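Local coordinates for protein probable starch synthase 4, chloroplastic/amyloplastic (Arabidopsis thaliana, PDB 6GNE) that belongs to the starch synthase family of GT-B glycosyltransferases and binds adenosine-5'-diphosphate and a glycan in its pockets, at residues K52-Q57 / F105-Q110; K81-I86 / E98-S103; A330-L335 / E360-S365; V342-S347 / L372-E377. All blocks are in the same frame, centred on the assembly; numbering follows the deposited sequence.

Contact 1. Residues K52-Q57 / F105-Q110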
# COMPACT_ATOMS: atom_id res chain seq x y z
N LYS A 52 14.41 12.34 1.38
CA LYS A 52 14.79 12.70 0.03
C LYS A 52 15.62 11.54 -0.51
O LYS A 52 16.84 11.51 -0.37
CB LYS A 52 15.61 13.99 -0.00
CG LYS A 52 16.06 14.39 -1.40
CD LYS A 52 15.34 15.62 -1.96
CE LYS A 52 16.00 16.15 -3.22
NZ LYS A 52 17.51 16.06 -3.23
N TYR A 53 14.94 10.59 -1.14
CA TYR A 53 15.62 9.51 -1.84
C TYR A 53 16.22 10.06 -3.13
O TYR A 53 15.65 10.95 -3.78
CB TYR A 53 14.66 8.40 -2.21
CG TYR A 53 13.95 7.72 -1.04
CD1 TYR A 53 14.60 6.78 -0.25
CD2 TYR A 53 12.62 7.99 -0.78
CE1 TYR A 53 13.93 6.15 0.78
CE2 TYR A 53 11.95 7.36 0.25
CZ TYR A 53 12.60 6.45 1.04
OH TYR A 53 11.91 5.82 2.06
N ASP A 54 17.39 9.55 -3.48
CA ASP A 54 17.97 9.79 -4.80
C ASP A 54 17.10 9.21 -5.94
O ASP A 54 17.08 9.75 -7.07
CB ASP A 54 19.39 9.22 -4.87
CG ASP A 54 19.46 7.72 -4.52
OD1 ASP A 54 18.47 7.07 -4.04
OD2 ASP A 54 20.55 7.17 -4.73
N CYS A 55 16.39 8.13 -5.64
CA CYS A 55 15.60 7.43 -6.64
C CYS A 55 14.16 7.92 -6.69
O CYS A 55 13.29 7.22 -7.20
CB CYS A 55 15.68 5.91 -6.42
SG CYS A 55 15.17 5.31 -4.78
N MET A 56 13.89 9.11 -6.14
CA MET A 56 12.52 9.65 -6.16
C MET A 56 12.10 10.08 -7.56
O MET A 56 12.94 10.30 -8.42
CB MET A 56 12.37 10.80 -5.15
CG MET A 56 13.03 12.15 -5.55
SD MET A 56 12.95 13.41 -4.24
CE MET A 56 11.85 14.67 -4.87
N GLN A 57 10.80 10.13 -7.77
CA GLN A 57 10.22 10.46 -9.06
C GLN A 57 9.90 11.96 -9.08
O GLN A 57 8.94 12.42 -8.46
CB GLN A 57 8.98 9.61 -9.29
CG GLN A 57 8.52 9.54 -10.75
CD GLN A 57 7.01 9.30 -10.90
OE1 GLN A 57 6.59 8.16 -11.13
NE2 GLN A 57 6.20 10.36 -10.75
N PHE A 105 22.41 7.68 3.86
CA PHE A 105 21.30 6.78 4.07
C PHE A 105 20.31 6.75 2.92
O PHE A 105 19.80 5.68 2.60
CB PHE A 105 20.56 7.13 5.36
CG PHE A 105 21.38 6.93 6.62
CD1 PHE A 105 21.99 5.70 6.89
CD2 PHE A 105 21.50 7.96 7.55
CE1 PHE A 105 22.73 5.52 8.05
CE2 PHE A 105 22.23 7.78 8.71
CZ PHE A 105 22.86 6.55 8.96
N PHE A 106 20.04 7.88 2.29
CA PHE A 106 19.06 7.93 1.20
C PHE A 106 19.67 8.26 -0.15
O PHE A 106 19.05 8.91 -0.99
CB PHE A 106 17.92 8.85 1.61
CG PHE A 106 17.28 8.41 2.87
CD1 PHE A 106 16.55 7.24 2.90
CD2 PHE A 106 17.46 9.11 4.05
CE1 PHE A 106 15.99 6.79 4.07
CE2 PHE A 106 16.89 8.67 5.24
CZ PHE A 106 16.16 7.50 5.25
N TRP A 107 20.86 7.71 -0.37
CA TRP A 107 21.63 7.90 -1.58
C TRP A 107 22.11 6.53 -2.09
O TRP A 107 23.22 6.41 -2.57
CB TRP A 107 22.81 8.78 -1.22
CG TRP A 107 22.94 10.08 -1.92
CD1 TRP A 107 22.80 10.34 -3.27
CD2 TRP A 107 23.36 11.31 -1.32
NE1 TRP A 107 23.05 11.67 -3.52
CE2 TRP A 107 23.42 12.29 -2.35
CE3 TRP A 107 23.72 11.69 0.00
CZ2 TRP A 107 23.80 13.63 -2.10
CZ3 TRP A 107 24.08 13.02 0.25
CH2 TRP A 107 24.12 13.98 -0.79
N ARG A 108 21.25 5.51 -2.00
CA ARG A 108 21.60 4.11 -2.26
C ARG A 108 20.98 3.54 -3.53
O ARG A 108 21.12 2.35 -3.82
CB ARG A 108 21.13 3.23 -1.09
CG ARG A 108 21.54 3.70 0.30
CD ARG A 108 23.04 3.62 0.52
NE ARG A 108 23.36 3.94 1.92
CZ ARG A 108 23.23 3.11 2.97
NH1 ARG A 108 22.79 1.86 2.82
NH2 ARG A 108 23.54 3.54 4.18
N GLY A 109 20.24 4.35 -4.28
CA GLY A 109 19.60 3.89 -5.50
C GLY A 109 18.32 3.12 -5.29
O GLY A 109 17.71 2.66 -6.26
N GLN A 110 17.87 3.00 -4.04
CA GLN A 110 16.78 2.10 -3.66
C GLN A 110 15.96 2.71 -2.54
O GLN A 110 16.51 3.43 -1.70
CB GLN A 110 17.34 0.77 -3.09
CG GLN A 110 17.97 -0.19 -4.07
CD GLN A 110 17.10 -1.36 -4.33
OE1 GLN A 110 16.50 -1.47 -5.41
NE2 GLN A 110 16.99 -2.25 -3.34
O HOH W 1 18.30 5.63 -1.22

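Contact 2. Residues K81-I86 / E98-S103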
# COMPACT_ATOMS: atom_id res chain seq x y z
N LYS A 81 23.99 17.16 10.33
CA LYS A 81 23.28 18.15 9.52
C LYS A 81 22.32 17.49 8.56
O LYS A 81 22.62 16.44 7.99
CB LYS A 81 24.27 19.04 8.80
CG LYS A 81 24.90 20.02 9.78
CD LYS A 81 25.93 20.91 9.12
CE LYS A 81 26.48 21.91 10.13
NZ LYS A 81 27.85 22.34 9.75
N ASN A 82 21.14 18.09 8.42
CA ASN A 82 20.14 17.67 7.42
C ASN A 82 19.70 18.85 6.54
O ASN A 82 19.29 19.87 7.08
CB ASN A 82 18.89 17.12 8.13
CG ASN A 82 19.18 15.92 9.00
OD1 ASN A 82 19.22 16.03 10.22
ND2 ASN A 82 19.37 14.78 8.40
N LYS A 83 19.82 18.71 5.21
CA LYS A 83 19.21 19.66 4.25
C LYS A 83 17.72 19.37 4.20
O LYS A 83 17.33 18.24 4.00
CB LYS A 83 19.77 19.54 2.79
CG LYS A 83 20.74 20.62 2.34
CD LYS A 83 22.02 20.60 3.18
CE LYS A 83 22.60 21.99 3.57
NZ LYS A 83 23.72 22.43 2.71
N ILE A 84 16.90 20.40 4.38
CA ILE A 84 15.45 20.29 4.28
C ILE A 84 14.99 20.82 2.92
O ILE A 84 15.39 21.93 2.49
CB ILE A 84 14.75 21.05 5.42
CG1 ILE A 84 15.33 20.62 6.78
CG2 ILE A 84 13.24 20.84 5.40
CD1 ILE A 84 15.40 19.12 7.00
N TRP A 85 14.14 20.03 2.25
CA TRP A 85 13.55 20.44 0.98
C TRP A 85 12.04 20.55 1.16
O TRP A 85 11.49 19.79 1.95
CB TRP A 85 13.84 19.41 -0.11
CG TRP A 85 15.28 19.25 -0.46
CD1 TRP A 85 16.26 18.73 0.34
CD2 TRP A 85 15.91 19.59 -1.69
NE1 TRP A 85 17.45 18.74 -0.32
CE2 TRP A 85 17.26 19.25 -1.57
CE3 TRP A 85 15.45 20.12 -2.90
CZ2 TRP A 85 18.18 19.46 -2.61
CZ3 TRP A 85 16.33 20.31 -3.91
CH2 TRP A 85 17.70 20.00 -3.76
N ILE A 86 11.39 21.46 0.43
CA ILE A 86 9.92 21.45 0.36
C ILE A 86 9.45 21.43 -1.05
O ILE A 86 10.12 21.90 -1.94
CB ILE A 86 9.21 22.62 1.12
CG1 ILE A 86 9.36 23.95 0.39
CG2 ILE A 86 9.74 22.74 2.54
CD1 ILE A 86 8.87 25.16 1.18
N GLU A 98 17.03 15.46 3.58
CA GLU A 98 18.30 14.98 2.99
C GLU A 98 19.42 14.94 4.04
O GLU A 98 20.03 15.97 4.32
CB GLU A 98 18.69 15.85 1.81
CG GLU A 98 19.77 15.24 0.95
CD GLU A 98 20.20 16.08 -0.23
OE1 GLU A 98 19.83 17.29 -0.41
OE2 GLU A 98 20.98 15.48 -0.98
N PRO A 99 19.70 13.76 4.64
CA PRO A 99 20.77 13.72 5.65
C PRO A 99 22.17 13.89 5.09
O PRO A 99 22.46 13.47 3.97
CB PRO A 99 20.62 12.34 6.30
CG PRO A 99 19.23 11.91 5.96
CD PRO A 99 18.98 12.48 4.57
N GLN A 100 23.00 14.54 5.88
CA GLN A 100 24.41 14.75 5.57
C GLN A 100 25.11 13.94 6.67
O GLN A 100 25.71 14.49 7.60
CB GLN A 100 24.78 16.25 5.65
CG GLN A 100 23.81 17.25 5.03
CD GLN A 100 24.21 17.71 3.64
OE1 GLN A 100 24.70 18.83 3.47
NE2 GLN A 100 24.01 16.85 2.65
N HIS A 101 24.90 12.64 6.63
CA HIS A 101 25.55 11.70 7.52
C HIS A 101 26.46 10.92 6.59
O HIS A 101 26.03 10.54 5.51
CB HIS A 101 24.49 10.79 8.16
CG HIS A 101 25.04 9.79 9.12
ND1 HIS A 101 25.71 8.66 8.71
CD2 HIS A 101 25.00 9.73 10.48
CE1 HIS A 101 26.07 7.95 9.77
NE2 HIS A 101 25.65 8.58 10.85
N PRO A 102 27.71 10.63 7.00
CA PRO A 102 28.66 9.96 6.07
C PRO A 102 28.17 8.64 5.44
O PRO A 102 28.62 8.29 4.37
CB PRO A 102 29.92 9.72 6.93
CG PRO A 102 29.60 10.19 8.30
CD PRO A 102 28.34 11.00 8.28
N SER A 103 27.28 7.92 6.12
CA SER A 103 26.67 6.66 5.63
C SER A 103 25.68 6.81 4.46
O SER A 103 25.28 5.80 3.88
CB SER A 103 25.94 5.93 6.76
OG SER A 103 26.78 5.62 7.86

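Contact 3. Residues A330-L335 / E360-S365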
# COMPACT_ATOMS: atom_id res chain seq x y z
N ALA A 330 -2.42 -19.70 -13.14
CA ALA A 330 -3.43 -18.91 -13.83
C ALA A 330 -3.03 -18.54 -15.25
O ALA A 330 -3.90 -18.40 -16.10
CB ALA A 330 -3.74 -17.65 -13.05
N ILE A 331 -1.73 -18.37 -15.49
CA ILE A 331 -1.27 -18.07 -16.82
C ILE A 331 -1.68 -19.21 -17.76
O ILE A 331 -2.33 -18.98 -18.78
CB ILE A 331 0.25 -17.85 -16.89
CG1 ILE A 331 0.63 -16.54 -16.19
CG2 ILE A 331 0.74 -17.79 -18.34
CD1 ILE A 331 2.11 -16.45 -15.83
N TYR A 332 -1.32 -20.43 -17.38
CA TYR A 332 -1.59 -21.60 -18.22
C TYR A 332 -3.06 -21.94 -18.29
O TYR A 332 -3.55 -22.35 -19.33
CB TYR A 332 -0.77 -22.83 -17.75
CG TYR A 332 0.71 -22.61 -17.88
CD1 TYR A 332 1.34 -22.83 -19.07
CD2 TYR A 332 1.47 -22.13 -16.79
CE1 TYR A 332 2.70 -22.63 -19.20
CE2 TYR A 332 2.84 -21.92 -16.89
CZ TYR A 332 3.46 -22.18 -18.10
OH TYR A 332 4.81 -22.00 -18.27
N ARG A 333 -3.77 -21.77 -17.19
CA ARG A 333 -5.18 -22.11 -17.17
C ARG A 333 -6.00 -21.16 -18.06
O ARG A 333 -6.92 -21.58 -18.78
CB ARG A 333 -5.71 -22.09 -15.73
CG ARG A 333 -7.11 -22.67 -15.58
CD ARG A 333 -7.15 -24.10 -16.11
NE ARG A 333 -8.32 -24.81 -15.63
CZ ARG A 333 -8.55 -26.10 -15.83
NH1 ARG A 333 -7.71 -26.84 -16.53
NH2 ARG A 333 -9.62 -26.66 -15.31
N THR A 334 -5.67 -19.87 -17.97
CA THR A 334 -6.28 -18.85 -18.77
C THR A 334 -6.13 -19.19 -20.23
O THR A 334 -7.10 -19.10 -21.00
CB THR A 334 -5.65 -17.48 -18.48
OG1 THR A 334 -6.00 -17.05 -17.17
CG2 THR A 334 -6.13 -16.45 -19.48
N LEU A 335 -4.91 -19.54 -20.61
CA LEU A 335 -4.63 -19.98 -21.94
C LEU A 335 -5.43 -21.26 -22.32
O LEU A 335 -6.03 -21.33 -23.39
CB LEU A 335 -3.13 -20.24 -22.05
CG LEU A 335 -2.59 -20.68 -23.40
CD1 LEU A 335 -2.84 -19.59 -24.42
CD2 LEU A 335 -1.13 -20.96 -23.30
N GLU A 360 8.34 -16.32 -19.36
CA GLU A 360 8.28 -15.22 -20.29
C GLU A 360 8.88 -15.62 -21.61
O GLU A 360 8.25 -15.41 -22.63
CB GLU A 360 8.95 -13.97 -19.70
CG GLU A 360 8.72 -12.71 -20.50
CD GLU A 360 9.99 -11.94 -20.79
OE1 GLU A 360 10.45 -12.01 -21.97
OE2 GLU A 360 10.54 -11.31 -19.83
N GLN A 361 10.07 -16.20 -21.61
CA GLN A 361 10.74 -16.67 -22.83
C GLN A 361 9.91 -17.67 -23.65
O GLN A 361 9.83 -17.61 -24.90
CB GLN A 361 12.05 -17.43 -22.46
CG GLN A 361 13.36 -16.68 -22.67
CD GLN A 361 13.66 -15.66 -21.57
OE1 GLN A 361 14.52 -15.90 -20.71
NE2 GLN A 361 12.92 -14.53 -21.58
N GLN A 362 9.31 -18.59 -22.90
CA GLN A 362 8.34 -19.56 -23.43
C GLN A 362 7.23 -18.89 -24.30
O GLN A 362 6.76 -19.48 -25.29
CB GLN A 362 7.72 -20.33 -22.24
CG GLN A 362 7.24 -21.74 -22.55
CD GLN A 362 7.02 -22.57 -21.29
OE1 GLN A 362 7.91 -23.25 -20.82
NE2 GLN A 362 5.82 -22.53 -20.76
N PHE A 363 6.85 -17.65 -23.93
CA PHE A 363 5.80 -16.87 -24.60
C PHE A 363 6.27 -15.55 -25.29
O PHE A 363 5.44 -14.68 -25.54
CB PHE A 363 4.67 -16.56 -23.59
CG PHE A 363 3.94 -17.79 -23.05
CD1 PHE A 363 3.14 -18.58 -23.87
CD2 PHE A 363 4.02 -18.14 -21.71
CE1 PHE A 363 2.49 -19.71 -23.38
CE2 PHE A 363 3.34 -19.24 -21.21
CZ PHE A 363 2.60 -20.04 -22.04
N LYS A 364 7.56 -15.42 -25.61
CA LYS A 364 8.16 -14.15 -26.17
C LYS A 364 7.23 -13.30 -27.05
O LYS A 364 6.96 -12.11 -26.74
CB LYS A 364 9.42 -14.46 -27.02
CG LYS A 364 10.76 -14.63 -26.29
CD LYS A 364 11.83 -15.08 -27.30
CE LYS A 364 12.99 -15.82 -26.65
NZ LYS A 364 13.88 -14.91 -25.87
N SER A 365 6.78 -13.93 -28.15
CA SER A 365 5.83 -13.30 -29.09
C SER A 365 4.64 -14.22 -29.35
O SER A 365 4.23 -14.42 -30.49
CB SER A 365 6.52 -12.91 -30.39
OG SER A 365 7.14 -14.04 -30.96

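Contact 4. Residues V342-S347 / L372-E377. With ADP (adenosine-5'-diphosphate), chain F.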
# COMPACT_ATOMS: atom_id res chain seq x y z
N VAL A 342 -1.99 -11.02 -19.45
CA VAL A 342 -0.95 -10.01 -19.35
C VAL A 342 -0.52 -9.87 -17.90
O VAL A 342 -1.33 -9.49 -17.07
CB VAL A 342 -1.43 -8.64 -19.84
CG1 VAL A 342 -0.33 -7.61 -19.69
CG2 VAL A 342 -1.73 -8.72 -21.32
N LEU A 343 0.75 -10.15 -17.62
CA LEU A 343 1.32 -9.99 -16.29
C LEU A 343 2.25 -8.79 -16.31
O LEU A 343 3.12 -8.66 -17.18
CB LEU A 343 2.10 -11.22 -15.84
CG LEU A 343 2.85 -11.16 -14.51
CD1 LEU A 343 1.89 -10.92 -13.35
CD2 LEU A 343 3.59 -12.44 -14.25
N LEU A 344 2.06 -7.91 -15.33
CA LEU A 344 3.02 -6.87 -15.03
C LEU A 344 3.45 -7.04 -13.58
O LEU A 344 2.66 -6.85 -12.68
CB LEU A 344 2.39 -5.50 -15.25
CG LEU A 344 3.23 -4.28 -14.91
CD1 LEU A 344 4.51 -4.32 -15.71
CD2 LEU A 344 2.40 -3.04 -15.24
N GLY A 345 4.69 -7.44 -13.36
CA GLY A 345 5.17 -7.61 -11.99
C GLY A 345 6.65 -7.88 -11.95
O GLY A 345 7.20 -8.40 -12.92
N SER A 346 7.30 -7.52 -10.85
CA SER A 346 8.63 -8.05 -10.61
C SER A 346 8.84 -8.46 -9.17
O SER A 346 8.07 -8.08 -8.31
CB SER A 346 9.75 -7.10 -11.10
OG SER A 346 9.67 -5.90 -10.42
N SER A 347 9.87 -9.26 -8.97
CA SER A 347 10.15 -9.89 -7.70
C SER A 347 11.48 -9.40 -7.20
O SER A 347 12.44 -9.41 -7.96
CB SER A 347 10.29 -11.41 -7.89
OG SER A 347 10.44 -12.05 -6.63
N LEU A 372 5.48 -8.99 -18.44
CA LEU A 372 6.26 -7.76 -18.41
C LEU A 372 6.92 -7.66 -17.02
O LEU A 372 6.33 -7.19 -16.06
CB LEU A 372 5.35 -6.58 -18.71
CG LEU A 372 4.78 -6.66 -20.14
CD1 LEU A 372 3.49 -5.85 -20.25
CD2 LEU A 372 5.81 -6.24 -21.19
N LEU A 373 8.13 -8.20 -16.93
CA LEU A 373 8.79 -8.39 -15.64
C LEU A 373 9.52 -7.14 -15.21
O LEU A 373 10.73 -7.05 -15.35
CB LEU A 373 9.70 -9.61 -15.69
CG LEU A 373 8.96 -10.92 -16.06
CD1 LEU A 373 9.92 -12.11 -15.94
CD2 LEU A 373 7.69 -11.14 -15.24
N LYS A 374 8.76 -6.17 -14.73
CA LYS A 374 9.26 -4.85 -14.36
C LYS A 374 8.18 -4.03 -13.63
O LYS A 374 7.02 -4.37 -13.67
CB LYS A 374 9.71 -4.08 -15.61
CG LYS A 374 8.57 -3.79 -16.60
CD LYS A 374 9.05 -3.24 -17.92
CE LYS A 374 7.88 -2.67 -18.69
NZ LYS A 374 8.32 -2.14 -19.99
N TYR A 375 8.62 -2.97 -12.94
CA TYR A 375 7.74 -1.95 -12.37
C TYR A 375 7.49 -0.94 -13.49
O TYR A 375 8.43 -0.46 -14.05
CB TYR A 375 8.39 -1.25 -11.15
CG TYR A 375 7.40 -0.34 -10.49
CD1 TYR A 375 6.45 -0.87 -9.60
CD2 TYR A 375 7.32 1.03 -10.83
CE1 TYR A 375 5.46 -0.07 -9.03
CE2 TYR A 375 6.33 1.83 -10.29
CZ TYR A 375 5.40 1.27 -9.38
OH TYR A 375 4.41 2.06 -8.81
N ASP A 376 6.23 -0.67 -13.85
CA ASP A 376 5.93 0.36 -14.85
C ASP A 376 4.54 0.98 -14.60
O ASP A 376 3.50 0.34 -14.80
CB ASP A 376 6.00 -0.24 -16.26
CG ASP A 376 5.89 0.80 -17.37
OD1 ASP A 376 5.16 1.80 -17.24
OD2 ASP A 376 6.50 0.59 -18.43
N GLU A 377 4.56 2.25 -14.20
CA GLU A 377 3.36 2.98 -13.84
C GLU A 377 2.44 3.19 -15.02
O GLU A 377 1.27 2.83 -14.99
CB GLU A 377 3.71 4.35 -13.22
CG GLU A 377 2.58 4.88 -12.34
CD GLU A 377 2.62 6.37 -12.03
OE1 GLU A 377 1.62 6.81 -11.42
OE2 GLU A 377 3.60 7.09 -12.36
PB ADP F . 1.21 -4.19 -2.02
O1B ADP F . 1.16 -3.01 -1.09
O2B ADP F . 2.14 -4.07 -3.19
O3B ADP F . 1.44 -5.47 -1.25
PA ADP F . -1.35 -3.15 -2.84
O1A ADP F . -2.45 -3.75 -3.67
O2A ADP F . -1.78 -2.59 -1.51
O3A ADP F . -0.25 -4.31 -2.69
O5' ADP F . -0.60 -1.97 -3.63
C5' ADP F . 0.00 -2.17 -4.91
C4' ADP F . 0.20 -0.89 -5.73
O4' ADP F . 1.41 -0.97 -6.50
C3' ADP F . -0.88 -0.67 -6.77
O3' ADP F . -0.98 0.72 -7.05
C2' ADP F . -0.34 -1.37 -8.00
O2' ADP F . -0.90 -0.87 -9.20
C1' ADP F . 1.11 -1.03 -7.89
N9 ADP F . 2.01 -2.03 -8.51
C8 ADP F . 2.37 -3.22 -8.01
N7 ADP F . 3.24 -3.84 -8.84
C5 ADP F . 3.45 -3.04 -9.90
C6 ADP F . 4.25 -3.09 -11.16
N6 ADP F . 5.01 -4.17 -11.44
N1 ADP F . 4.16 -2.02 -12.00
C2 ADP F . 3.37 -0.95 -11.71
N3 ADP F . 2.62 -0.86 -10.59
C4 ADP F . 2.62 -1.85 -9.68

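Contact 1. Residues K52-Q57 / F105-Q110
The rings of Tyr53 and Phe106 meet with their planes nearly perpendicular, 89° apart, and their closest carbons, Tyr53 CE1 and Phe106 CD1, 3.5 Å from each other. Both rings rise on the same side of the two segments, toward helix 117-134, where Arg120 packs against both of them. Beyond the ring contact, Tyr53 OH bonds Ala17 O. Asp54 carries the polar half of the contact. Its carboxylate folds back between its own backbone N and carbonyl carbon (chi1 56°) and there receives Gly109 N: OD2 offers its syn lone pair at 2.9 Å, while OD1 adds a weak second bond. A water held by Arg108 N gives hydrogens to both Asp54 OD1 and Gln110 O, so the carboxylate is tied to the 108-110 backbone, directly and through the water. At the backbone, Asp54 N donates to Phe106 O over 3.1 Å. Cys55, which follows Asp54 in the type I beta turn from Tyr53 to Met56, lays SG 3.5 Å from Gln110 C. Two loops leaving neighbouring parallel strands, 45-51 and 92-100, are laced together in this way, an arrangement that belongs to the Rossmann-like N-terminal domain of a GT-B protein.

Contact 2. Residues K81-I86 / E98-S103
Trp85 sets the NE1 edge of its indole against the carboxylate of Glu98, the ring and carboxylate planes standing 51° apart. NE1 donates to OE1 of Glu98 at 2.8 Å, arriving on the anti side of that oxygen and 28° out of the carboxylate plane. Glu98 gets there with a fully extended side chain, CG anti to its backbone N (chi1 -166°). The two strands run antiparallel. Lys83 and Glu98 make a hydrogen-bonded pair, with Lys83 N to Glu98 O at 2.9 Å and Glu98 N to Lys83 O at 2.8 Å. Asn82 faces Pro99 in the next, non-hydrogen-bonded pair, a place where the missing N-H of proline costs the pairing nothing. Beyond it, Gln100 N donates to Lys81 O over 2.9 Å. On the face that Lys83 shares with Glu98 and Gln100, the bent lysine chain crosses the glutamine obliquely, its CD beside Gln100 OE1. Asn82 and Pro99 occupy the other face and pack on Ala127 and Tyr123 of helix 117-134. This is the hairpin of strands 78-89 and 92-100. Lys52 lies against the Trp85 ring as a cation-pi partner and forms a long, weak ion pair with Glu98 OE1. An indole N-H and a nearby ammonium at the same oxygen would stabilise negative charge there, consistent with Glu98 being ionised.

Contact 3. Residues A330-L335 / E360-S365
Segment 330-335 of helix 324-336 and the last turn of helix 350-362 keep their backbones well apart, the nearest CA atoms, those of Ile331 and Glu360, lying 10.6 Å from each other, so side chains alone bridge the gap. Phe363, near the C-terminal end of helix 350-362, carries the largest share of the contact. Its ring is met by three side chains of the other helix: Leu335 comes from the opposite direction and puts CD2 3.8 Å from Phe363 CE1, Ile331 brings CG2 to 4.1 Å from Phe363 CE2, and Tyr332 CE1 lies at the ring's edge, 3.8 Å from Phe363 CZ. The Tyr332 and Phe363 planes are inclined at 52°. Both helices flank the parallel sheet of the C-terminal Rossmann-like domain, as the connections of successive beta-alpha-beta crossovers through strand 340-346. Val369 of the edge strand 369-372 touches both Ile331 and Phe363 from the sheet side. Farther out, Gln362 extends its chain at about a right angle to Tyr332, and NE2 reaches the phenol OH at 2.7 Å, in the plane of the tyrosine ring. The bond is weak, bent to 117° at the hydrogen.

Contact 4. Residues V342-S347 / L372-E377
The adenine of ADP lies over one face of the Tyr375 ring, its C2 atom 3.5 Å above the ring plane and displaced toward the rim, while Lys24 touches the same tyrosine. At the edge of the base the protein backbone takes over: ADP N6 donates to Lys374 O at 3.0 Å and Asp376 N donates to ADP N1 at 3.1 Å. This is the nucleotide site of the C-terminal Rossmann-like domain in a GT-B fold, set where loops follow the parallel strands. The pair of bonds reads one acceptor and one donor of the adenine, and both partners are peptide atoms. Leu344 comes up beside them, chi1 of 177° turning its CG away from its own N, which places CD2 3.8 Å from ADP N1 and CD1 against Lys374 O and the CB of Leu372. The two segments are joined further back by a parallel bridge between Leu344 and Leu372: Leu372 N donates to Leu343 O at 2.7 Å, and Gly345 N to Leu372 O at 3.2 Å. Past this edge-strand pairing the chain turns sharply at Leu373, the centre of an inverse gamma turn, just before Lys374, whose O faces the base. Gly345 CA sits 3.5 Å from ADP N6. Asp376 is the N-cap of helix 377-386, its OD1 accepting from Leu379 N, and its OD2 makes a long salt bridge, 3.6 Å, with Lys374 NZ.

How the contacts relate
From the N terminus, the chain leaves strand 45-51 into residues 52-57 and forms the hairpin that contact 2 pairs; only then do residues 105-110 close contact 1, so contact 2 sits within contact 1. The two touch, Trp107 and Phe106 packing on Glu98 and Pro99, and together they bind the hairpin and its neighbouring loops into the N-terminal domain. Contacts 3 and 4 come later, in the C-terminal domain, and cross: 330-335, 342-347, 360-365 and 372-377 follow in turn, contact 3 packing two helices on one side of the sheet, contact 4 pairing its edge strand and reaching ADP. Across the cleft, Gln57 of contact 1 packs near Glu377 of contact 4.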